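Local coordinates for protein BRIC1 (Synthetic construct, PDB 6FF6) that has no known natural function but was computationally designed as a repeat protein with a novel, corrugated all-helical architecture, at residues D28-L33 and H62-G67; G93-N98 and N103-L108; Q181-L186 and E235-A240; N189-A194 and N207-T212. All blocks are in the same frame, centred on the assembly; numbering follows the deposited sequence.

Contact 1: D28-L33 and H62-G67; sequences DEADEL and HSIKGG
S63 and I64 of helix 51-71 meet A30 and L33 of helix 23-42. The first contact along 62-67 is made by S63. Its CB lies 3.7 Å from CD1 of L33. The hydroxyl does not join in: OG turns back to the carbonyl O of R59, one turn earlier in its own helix. I64 follows and takes the largest share of the buried surface. CG1 stands beside the backbone N, opposite the carbonyl carbon (chi1 -68°), and this sends the longer branch across to helix 23-42. There CG1 touches CD1 of L33 at 3.7 Å and CB of A30 more loosely at 4.1 Å. CD1 of I64 goes one atom further and rests 3.8 Å from CB of L33. The L33 and I64 side chains run past each other in opposite senses. The tip of I64 lies by the base of L33, and CD1 of L33 lies by the middle of the I64 branch. I64 also packs on V80 of helix 74-92 and M112 of helix 99-121, while A30 touches L116. The two short helical segments are nearly antiparallel, at 155°, with axes 10.0 Å apart. The arrangement is that of neighbouring helices in an antiparallel four-helix bundle, as in Hpt domains.

Contact 2: G93-N98 and N103-L108; sequences GEMQLN and NLFLEL
F105 meets M95 and L97 where the connection between helices 74-92 and 99-121 closes over the end of a four-helix bundle, consistent with an Hpt-type domain. The phenylalanine comes from the second turn of helix 99-121. Its CB points toward the loop. From there a chi1 of -82° swings the ring off the helix and in among the loop side chains. CE2 is the first ring atom to meet one of them. CD1 of L97 reaches it at 3.7 Å, at the ring edge and in the ring plane, and the two side chains cross at about a right angle. CZ, at the tip, comes next and lies 4.4 Å from SD of M95. This is a Met-aromatic contact of oblique form. The sulfur is 5.5 Å from the ring centroid and 53° off the ring normal.

M83 and M86 of helix 74-92 and L41 of helix 23-42 also touch F105. M95 also packs on L147 of the second subunit, so this end of the bundle takes part in the dimer contact. The loop begins at G93, which has positive phi just after helix 74-92. It ends at N98, the N-cap of helix 99-121, whose OD1 accepts a hydrogen bond from the backbone N of I101.

Contact 3: Q181-L186 and E235-A240; sequences QETTHL and EYICNA
L186 meets C238 in the closest atom pair of the two segments. CD1 of the leucine lies 3.6 Å from SG and 3.7 Å from CB of the cysteine, so one methyl touches both atoms of the cysteine side chain. One turn back, T183 meets I237 methyl to methyl, CG2 to CG2 at 3.7 Å. The two side chains cross at about a right angle. The threonine methyl is set opposite the backbone N, with OG1 on the backbone N side (chi1 -56°), and this turns the methyl to the isoleucine. I237 answers with its short branch, while CG1 takes the place opposite its own backbone N (chi1 -153°). T183 OG1 also lies 4.3 Å from C238 SG, a distance of simple packing.

The segments run nearly parallel, at 20°, with axes 9.9 Å apart. Helix 231-247 is the last in the chain and lies against the second Hpt-like helical bundle, packing on helices 178-196 and 203-224.

The next shell sets the polar group of the first. T183 OG1 is hydrogen-bonded to NE2 of Q219 on helix 203-224 and to the carbonyl O of I179 in its own helix. This buried hydroxyl therefore has two partners, and they probably fix the rotation that presents the methyl. M216 and F234 also pack on T183. L241 and R242 touch L186 further along the last helix. The residue before I237, Y236, has its OH hydrogen-bonded to E211 OE1.

Contact 4: N189-A194 and N207-T212; sequences NLLDEA and NLFLET
Helices 178-196 and 203-224 form a helical hairpin in the second Hpt-like bundle, and F209 reaches from one to the other near the loop end. Its ring meets L190 and L191 from two directions. L190 lies at the edge: its CB is in the ring plane, 3.7 Å from CZ. CD1 of the same leucine touches CE1 at 3.8 Å. L191 comes over one face instead. Its CD2 is 4.0 Å from CE2 and sits toward the rim of the ring. The L191 and F209 side chains point in opposed directions as they pass.

Other parts of the bundle also touch these side chains. L145 of helix 125-146 and L201 of the hairpin loop pack on F209. I161 and A165 of helix 155-174 pack on L191, and L241 of the last helix packs on L190.

About one turn on from F209, T212 is tied into its own helix. The carbonyl O of L208 takes both T212 N and T212 OG1, from opposite faces of its plane. The hydroxyl bond is 2.8 Å from OG1 to that O, with OG1 36° out of the carbonyl plane.

In the fold
The four contacts fall into two groups, one to each side of the chain's middle. Contacts 1 and 2 come first along the chain and lie in the first Hpt-like half, with centres 20 Å apart. Both belong to the bundle of helices 23-42, 51-71, 74-92 and 99-121, contact 2 through the loop that joins 74-92 to 99-121. Contacts 3 and 4 lie in the other half, with centres 10 Å apart. They share helix 178-196, and both segments of contact 4 fall between those of contact 3 in sequence. They touch directly, for example where T183 CG2 packs on T212 CG2. Contacts 2 and 4 are farthest apart, about 60 Å between centres. This fits an elongated design of two similar bundles in series.

Contact 1: D28-L33 and H62-G67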
# COMPACT_ATOMS: atom_id res chain seq x y z
N ASP A 28 9.47 -6.87 14.68
CA ASP A 28 10.16 -7.09 15.94
C ASP A 28 11.61 -7.46 15.68
O ASP A 28 12.49 -6.86 16.30
CB ASP A 28 9.44 -8.14 16.79
CG ASP A 28 8.05 -7.72 17.27
OD1 ASP A 28 7.72 -6.51 17.18
OD2 ASP A 28 7.29 -8.61 17.74
N GLU A 29 11.86 -8.37 14.73
CA GLU A 29 13.21 -8.79 14.35
C GLU A 29 14.02 -7.62 13.79
O GLU A 29 15.17 -7.41 14.21
CB GLU A 29 13.14 -9.87 13.28
CG GLU A 29 13.28 -11.29 13.78
CD GLU A 29 12.99 -12.33 12.72
OE1 GLU A 29 13.35 -12.09 11.54
OE2 GLU A 29 12.40 -13.38 13.05
N ALA A 30 13.43 -6.87 12.83
CA ALA A 30 14.08 -5.74 12.19
C ALA A 30 14.48 -4.66 13.17
O ALA A 30 15.57 -4.11 13.04
CB ALA A 30 13.20 -5.18 11.10
N ASP A 31 13.63 -4.38 14.17
CA ASP A 31 13.91 -3.40 15.21
C ASP A 31 15.15 -3.80 15.99
O ASP A 31 16.00 -2.95 16.24
CB ASP A 31 12.73 -3.29 16.18
CG ASP A 31 11.59 -2.41 15.72
OD1 ASP A 31 11.82 -1.53 14.83
OD2 ASP A 31 10.46 -2.56 16.26
N GLU A 32 15.22 -5.09 16.34
CA GLU A 32 16.33 -5.71 17.07
C GLU A 32 17.59 -5.60 16.24
O GLU A 32 18.62 -5.18 16.76
CB GLU A 32 16.05 -7.20 17.38
CG GLU A 32 15.01 -7.46 18.46
CD GLU A 32 14.60 -8.91 18.66
OE1 GLU A 32 15.03 -9.78 17.86
OE2 GLU A 32 13.84 -9.19 19.62
N LEU A 33 17.50 -5.93 14.93
CA LEU A 33 18.64 -5.86 14.01
C LEU A 33 19.15 -4.47 13.89
O LEU A 33 20.37 -4.30 13.84
CB LEU A 33 18.30 -6.39 12.62
CG LEU A 33 18.11 -7.89 12.51
CD1 LEU A 33 17.43 -8.28 11.19
CD2 LEU A 33 19.42 -8.63 12.73
N HIS A 62 21.24 -7.34 5.29
CA HIS A 62 20.80 -8.37 4.37
C HIS A 62 19.50 -9.03 4.86
O HIS A 62 18.57 -9.23 4.06
CB HIS A 62 21.91 -9.40 4.18
CG HIS A 62 21.62 -10.38 3.10
ND1 HIS A 62 20.80 -11.48 3.33
CD2 HIS A 62 22.06 -10.42 1.83
CE1 HIS A 62 20.77 -12.15 2.19
NE2 HIS A 62 21.50 -11.54 1.25
N SER A 63 19.44 -9.36 6.19
CA SER A 63 18.24 -9.95 6.78
C SER A 63 17.01 -9.04 6.60
O SER A 63 15.95 -9.52 6.19
CB SER A 63 18.46 -10.28 8.25
OG SER A 63 19.45 -11.28 8.37
N ILE A 64 17.16 -7.75 6.89
CA ILE A 64 16.08 -6.78 6.72
C ILE A 64 15.63 -6.68 5.24
O ILE A 64 14.42 -6.62 4.99
CB ILE A 64 16.48 -5.42 7.32
CG1 ILE A 64 16.60 -5.51 8.85
CG2 ILE A 64 15.48 -4.32 6.90
CD1 ILE A 64 17.34 -4.43 9.49
N LYS A 65 16.58 -6.70 4.28
CA LYS A 65 16.30 -6.66 2.84
C LYS A 65 15.35 -7.79 2.44
O LYS A 65 14.40 -7.54 1.70
CB LYS A 65 17.61 -6.79 2.05
CG LYS A 65 17.47 -6.65 0.54
CD LYS A 65 18.00 -7.89 -0.20
CE LYS A 65 19.50 -8.04 -0.22
NZ LYS A 65 19.96 -8.85 -1.39
N GLY A 66 15.63 -9.01 2.91
CA GLY A 66 14.83 -10.19 2.62
C GLY A 66 13.37 -10.02 2.99
O GLY A 66 12.49 -10.24 2.16
N GLY A 67 13.13 -9.57 4.23
CA GLY A 67 11.79 -9.30 4.74
C GLY A 67 11.10 -8.19 3.98
O GLY A 67 9.93 -8.32 3.61

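Contact 2: G93-N98 and N103-L108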
# COMPACT_ATOMS: atom_id res chain seq x y z
N GLY A 93 36.82 -3.42 1.15
CA GLY A 93 37.95 -2.50 1.15
C GLY A 93 38.01 -1.54 -0.01
O GLY A 93 39.01 -0.85 -0.19
N GLU A 94 36.92 -1.49 -0.81
CA GLU A 94 36.79 -0.56 -1.94
C GLU A 94 36.56 0.88 -1.42
O GLU A 94 36.98 1.84 -2.09
CB GLU A 94 35.63 -0.99 -2.87
CG GLU A 94 35.76 -2.37 -3.49
CD GLU A 94 34.44 -2.99 -3.90
OE1 GLU A 94 34.13 -4.09 -3.40
OE2 GLU A 94 33.70 -2.37 -4.71
N MET A 95 35.89 1.02 -0.24
CA MET A 95 35.63 2.31 0.38
C MET A 95 36.62 2.64 1.51
O MET A 95 36.88 1.80 2.38
CB MET A 95 34.18 2.41 0.88
CG MET A 95 33.68 3.85 1.04
SD MET A 95 31.96 3.96 1.63
CE MET A 95 31.61 5.61 1.30
N GLN A 96 37.15 3.88 1.49
CA GLN A 96 38.02 4.37 2.56
C GLN A 96 37.08 4.91 3.63
O GLN A 96 36.34 5.85 3.36
CB GLN A 96 38.95 5.49 2.06
CG GLN A 96 39.92 6.03 3.13
CD GLN A 96 40.22 7.51 2.98
OE1 GLN A 96 41.02 7.92 2.13
NE2 GLN A 96 39.59 8.35 3.80
N LEU A 97 37.08 4.31 4.83
CA LEU A 97 36.24 4.78 5.94
C LEU A 97 36.84 6.02 6.61
O LEU A 97 38.05 6.24 6.55
CB LEU A 97 36.09 3.65 6.98
CG LEU A 97 34.67 3.30 7.41
CD1 LEU A 97 33.87 2.65 6.28
CD2 LEU A 97 34.69 2.39 8.62
N ASN A 98 35.98 6.83 7.22
CA ASN A 98 36.33 8.02 7.99
C ASN A 98 35.11 8.41 8.79
O ASN A 98 34.06 7.77 8.64
CB ASN A 98 36.85 9.18 7.10
CG ASN A 98 35.88 9.68 6.06
OD1 ASN A 98 34.67 9.83 6.31
ND2 ASN A 98 36.39 9.98 4.87
N ASN A 103 29.11 8.59 9.69
CA ASN A 103 27.90 9.38 9.96
C ASN A 103 26.85 9.13 8.90
O ASN A 103 25.66 9.08 9.23
CB ASN A 103 28.22 10.86 10.04
CG ASN A 103 28.93 11.25 11.30
OD1 ASN A 103 28.80 10.61 12.35
ND2 ASN A 103 29.69 12.34 11.22
N LEU A 104 27.28 8.95 7.63
CA LEU A 104 26.39 8.63 6.51
C LEU A 104 25.73 7.27 6.75
O LEU A 104 24.53 7.12 6.54
CB LEU A 104 27.19 8.58 5.21
CG LEU A 104 26.74 9.47 4.10
CD1 LEU A 104 27.82 9.56 3.06
CD2 LEU A 104 25.45 8.98 3.48
N PHE A 105 26.52 6.28 7.24
CA PHE A 105 26.06 4.94 7.58
C PHE A 105 25.03 5.03 8.67
O PHE A 105 24.03 4.31 8.63
CB PHE A 105 27.23 4.06 8.03
CG PHE A 105 28.04 3.41 6.93
CD1 PHE A 105 27.42 2.85 5.82
CD2 PHE A 105 29.42 3.32 7.02
CE1 PHE A 105 28.18 2.23 4.82
CE2 PHE A 105 30.17 2.71 6.00
CZ PHE A 105 29.55 2.21 4.90
N LEU A 106 25.21 5.95 9.61
CA LEU A 106 24.22 6.11 10.69
C LEU A 106 22.92 6.66 10.15
O LEU A 106 21.86 6.19 10.50
CB LEU A 106 24.77 6.94 11.87
CG LEU A 106 25.84 6.25 12.68
CD1 LEU A 106 26.73 7.24 13.35
CD2 LEU A 106 25.24 5.23 13.65
N GLU A 107 23.02 7.60 9.21
CA GLU A 107 21.86 8.20 8.57
C GLU A 107 21.11 7.19 7.70
O GLU A 107 19.89 7.22 7.67
CB GLU A 107 22.29 9.42 7.77
CG GLU A 107 22.70 10.57 8.68
CD GLU A 107 22.69 11.96 8.04
OE1 GLU A 107 23.52 12.21 7.14
OE2 GLU A 107 21.85 12.79 8.47
N LEU A 108 21.83 6.27 7.06
CA LEU A 108 21.23 5.21 6.24
C LEU A 108 20.49 4.22 7.14
O LEU A 108 19.40 3.77 6.79
CB LEU A 108 22.32 4.48 5.42
CG LEU A 108 22.95 5.28 4.26
CD1 LEU A 108 24.02 4.50 3.58
CD2 LEU A 108 21.92 5.64 3.22

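Contact 3: Q181-L186 and E235-A240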
# COMPACT_ATOMS: atom_id res chain seq x y z
N GLN A 181 -12.89 -10.48 15.26
CA GLN A 181 -12.43 -11.58 14.44
C GLN A 181 -13.06 -12.86 14.89
O GLN A 181 -13.61 -13.57 14.07
CB GLN A 181 -10.91 -11.68 14.48
CG GLN A 181 -10.35 -12.70 13.50
CD GLN A 181 -8.89 -12.97 13.75
OE1 GLN A 181 -8.41 -12.96 14.90
NE2 GLN A 181 -8.16 -13.26 12.68
N GLU A 182 -13.02 -13.13 16.20
CA GLU A 182 -13.58 -14.34 16.78
C GLU A 182 -15.08 -14.48 16.54
O GLU A 182 -15.51 -15.56 16.14
CB GLU A 182 -13.23 -14.45 18.26
CG GLU A 182 -11.76 -14.77 18.50
CD GLU A 182 -11.22 -15.90 17.64
OE1 GLU A 182 -10.58 -15.60 16.60
OE2 GLU A 182 -11.45 -17.08 17.99
N THR A 183 -15.86 -13.39 16.76
CA THR A 183 -17.30 -13.37 16.57
C THR A 183 -17.65 -13.72 15.14
O THR A 183 -18.49 -14.59 14.92
CB THR A 183 -17.90 -12.02 16.99
OG1 THR A 183 -17.52 -11.75 18.33
CG2 THR A 183 -19.41 -12.00 16.90
N THR A 184 -17.00 -13.04 14.18
CA THR A 184 -17.18 -13.27 12.75
C THR A 184 -16.73 -14.67 12.34
O THR A 184 -17.41 -15.29 11.54
CB THR A 184 -16.45 -12.22 11.94
OG1 THR A 184 -15.14 -12.07 12.45
CG2 THR A 184 -17.14 -10.89 11.94
N HIS A 185 -15.62 -15.18 12.92
CA HIS A 185 -15.13 -16.53 12.60
C HIS A 185 -16.13 -17.61 12.97
O HIS A 185 -16.35 -18.52 12.18
CB HIS A 185 -13.79 -16.84 13.26
CG HIS A 185 -12.99 -17.89 12.53
ND1 HIS A 185 -13.45 -18.47 11.35
CD2 HIS A 185 -11.75 -18.36 12.79
CE1 HIS A 185 -12.49 -19.29 10.95
NE2 HIS A 185 -11.45 -19.26 11.79
N LEU A 186 -16.72 -17.51 14.17
CA LEU A 186 -17.71 -18.47 14.63
C LEU A 186 -18.94 -18.48 13.73
O LEU A 186 -19.44 -19.56 13.43
CB LEU A 186 -18.10 -18.21 16.07
CG LEU A 186 -17.07 -18.59 17.11
CD1 LEU A 186 -17.46 -18.07 18.45
CD2 LEU A 186 -16.88 -20.09 17.19
N GLU A 235 -18.99 -12.87 25.08
CA GLU A 235 -19.18 -14.17 25.71
C GLU A 235 -20.57 -14.73 25.41
O GLU A 235 -20.73 -15.93 25.11
CB GLU A 235 -18.93 -14.07 27.21
CG GLU A 235 -17.48 -13.78 27.59
CD GLU A 235 -17.06 -14.12 29.01
OE1 GLU A 235 -17.84 -14.79 29.72
OE2 GLU A 235 -15.94 -13.72 29.39
N TYR A 236 -21.59 -13.86 25.46
CA TYR A 236 -22.96 -14.24 25.18
C TYR A 236 -23.09 -14.79 23.75
O TYR A 236 -23.55 -15.92 23.58
CB TYR A 236 -23.91 -13.03 25.42
CG TYR A 236 -25.28 -13.18 24.78
CD1 TYR A 236 -26.27 -13.96 25.36
CD2 TYR A 236 -25.56 -12.56 23.56
CE1 TYR A 236 -27.51 -14.14 24.74
CE2 TYR A 236 -26.79 -12.73 22.93
CZ TYR A 236 -27.76 -13.52 23.53
OH TYR A 236 -28.97 -13.66 22.89
N ILE A 237 -22.64 -14.01 22.73
CA ILE A 237 -22.76 -14.42 21.34
C ILE A 237 -21.89 -15.62 20.99
O ILE A 237 -22.31 -16.45 20.19
CB ILE A 237 -22.56 -13.23 20.35
CG1 ILE A 237 -23.31 -13.48 19.04
CG2 ILE A 237 -21.10 -12.85 20.13
CD1 ILE A 237 -24.85 -13.41 19.19
N CYS A 238 -20.71 -15.74 21.60
CA CYS A 238 -19.87 -16.88 21.31
C CYS A 238 -20.44 -18.16 21.91
O CYS A 238 -20.37 -19.20 21.25
CB CYS A 238 -18.43 -16.63 21.74
SG CYS A 238 -17.60 -15.33 20.78
N ASN A 239 -21.10 -18.08 23.09
CA ASN A 239 -21.77 -19.25 23.64
C ASN A 239 -22.93 -19.64 22.71
O ASN A 239 -23.08 -20.81 22.38
CB ASN A 239 -22.33 -18.99 25.06
CG ASN A 239 -21.35 -18.86 26.19
OD1 ASN A 239 -20.21 -19.35 26.15
ND2 ASN A 239 -21.80 -18.21 27.25
N ALA A 240 -23.75 -18.66 22.29
CA ALA A 240 -24.88 -18.85 21.40
C ALA A 240 -24.46 -19.43 20.05
O ALA A 240 -25.16 -20.32 19.56
CB ALA A 240 -25.63 -17.55 21.22

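Contact 4: N189-A194 and N207-T212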
# COMPACT_ATOMS: atom_id res chain seq x y z
N ASN A 189 -17.93 -20.17 10.21
CA ASN A 189 -17.95 -21.63 10.23
C ASN A 189 -19.38 -22.18 10.06
O ASN A 189 -19.58 -23.12 9.30
CB ASN A 189 -17.27 -22.17 11.48
CG ASN A 189 -15.77 -22.04 11.47
OD1 ASN A 189 -15.11 -21.95 10.42
ND2 ASN A 189 -15.18 -22.04 12.65
N LEU A 190 -20.36 -21.54 10.74
CA LEU A 190 -21.79 -21.86 10.64
C LEU A 190 -22.29 -21.54 9.23
O LEU A 190 -23.05 -22.33 8.67
CB LEU A 190 -22.61 -21.08 11.70
CG LEU A 190 -22.37 -21.46 13.17
CD1 LEU A 190 -23.02 -20.47 14.11
CD2 LEU A 190 -22.92 -22.82 13.47
N LEU A 191 -21.83 -20.43 8.65
CA LEU A 191 -22.20 -20.03 7.28
C LEU A 191 -21.61 -20.99 6.24
O LEU A 191 -22.23 -21.22 5.20
CB LEU A 191 -21.78 -18.59 6.99
CG LEU A 191 -22.45 -17.49 7.82
CD1 LEU A 191 -21.72 -16.18 7.68
CD2 LEU A 191 -23.91 -17.34 7.47
N ASP A 192 -20.42 -21.57 6.53
CA ASP A 192 -19.76 -22.54 5.66
C ASP A 192 -20.57 -23.83 5.63
O ASP A 192 -20.78 -24.40 4.55
CB ASP A 192 -18.32 -22.81 6.11
CG ASP A 192 -17.50 -23.55 5.08
OD1 ASP A 192 -17.21 -22.96 4.02
OD2 ASP A 192 -17.16 -24.72 5.32
N GLU A 193 -21.06 -24.28 6.80
CA GLU A 193 -21.90 -25.47 6.87
C GLU A 193 -23.28 -25.21 6.25
O GLU A 193 -23.83 -26.09 5.58
CB GLU A 193 -21.99 -25.96 8.31
CG GLU A 193 -21.01 -27.08 8.65
CD GLU A 193 -19.53 -26.78 8.55
OE1 GLU A 193 -18.96 -26.29 9.56
OE2 GLU A 193 -18.93 -27.05 7.49
N ALA A 194 -23.79 -23.97 6.39
CA ALA A 194 -25.06 -23.56 5.79
C ALA A 194 -25.00 -23.51 4.27
O ALA A 194 -25.93 -24.01 3.62
CB ALA A 194 -25.49 -22.21 6.33
N ASN A 207 -32.28 -15.38 13.22
CA ASN A 207 -32.36 -14.31 14.22
C ASN A 207 -31.11 -14.26 15.10
O ASN A 207 -30.79 -13.20 15.63
CB ASN A 207 -33.60 -14.47 15.08
CG ASN A 207 -34.86 -14.06 14.36
OD1 ASN A 207 -34.82 -13.32 13.36
ND2 ASN A 207 -35.99 -14.52 14.87
N LEU A 208 -30.42 -15.41 15.26
CA LEU A 208 -29.19 -15.43 16.02
C LEU A 208 -28.10 -14.76 15.19
O LEU A 208 -27.28 -14.02 15.74
CB LEU A 208 -28.78 -16.85 16.45
CG LEU A 208 -27.58 -16.91 17.43
CD1 LEU A 208 -27.82 -16.06 18.69
CD2 LEU A 208 -27.25 -18.32 17.81
N PHE A 209 -28.13 -15.00 13.86
CA PHE A 209 -27.25 -14.41 12.87
C PHE A 209 -27.46 -12.89 12.79
O PHE A 209 -26.48 -12.15 12.73
CB PHE A 209 -27.42 -15.09 11.51
CG PHE A 209 -26.80 -16.46 11.35
CD1 PHE A 209 -25.73 -16.85 12.15
CD2 PHE A 209 -27.23 -17.33 10.36
CE1 PHE A 209 -25.12 -18.11 11.98
CE2 PHE A 209 -26.62 -18.59 10.18
CZ PHE A 209 -25.57 -18.97 11.00
N LEU A 210 -28.72 -12.44 12.86
CA LEU A 210 -29.07 -11.01 12.89
C LEU A 210 -28.56 -10.36 14.19
O LEU A 210 -28.07 -9.23 14.17
CB LEU A 210 -30.60 -10.84 12.73
CG LEU A 210 -31.26 -9.46 13.03
CD1 LEU A 210 -31.27 -8.55 11.81
CD2 LEU A 210 -32.71 -9.64 13.51
N GLU A 211 -28.66 -11.10 15.30
CA GLU A 211 -28.23 -10.66 16.62
C GLU A 211 -26.72 -10.54 16.62
O GLU A 211 -26.19 -9.52 17.10
CB GLU A 211 -28.71 -11.65 17.67
CG GLU A 211 -28.95 -11.04 19.04
CD GLU A 211 -29.53 -12.03 20.03
OE1 GLU A 211 -29.09 -13.20 20.04
OE2 GLU A 211 -30.43 -11.63 20.80
N THR A 212 -26.02 -11.54 16.01
CA THR A 212 -24.56 -11.55 15.80
C THR A 212 -24.18 -10.29 15.02
O THR A 212 -23.27 -9.58 15.46
CB THR A 212 -24.09 -12.84 15.09
OG1 THR A 212 -24.53 -13.98 15.81
CG2 THR A 212 -22.59 -12.93 14.99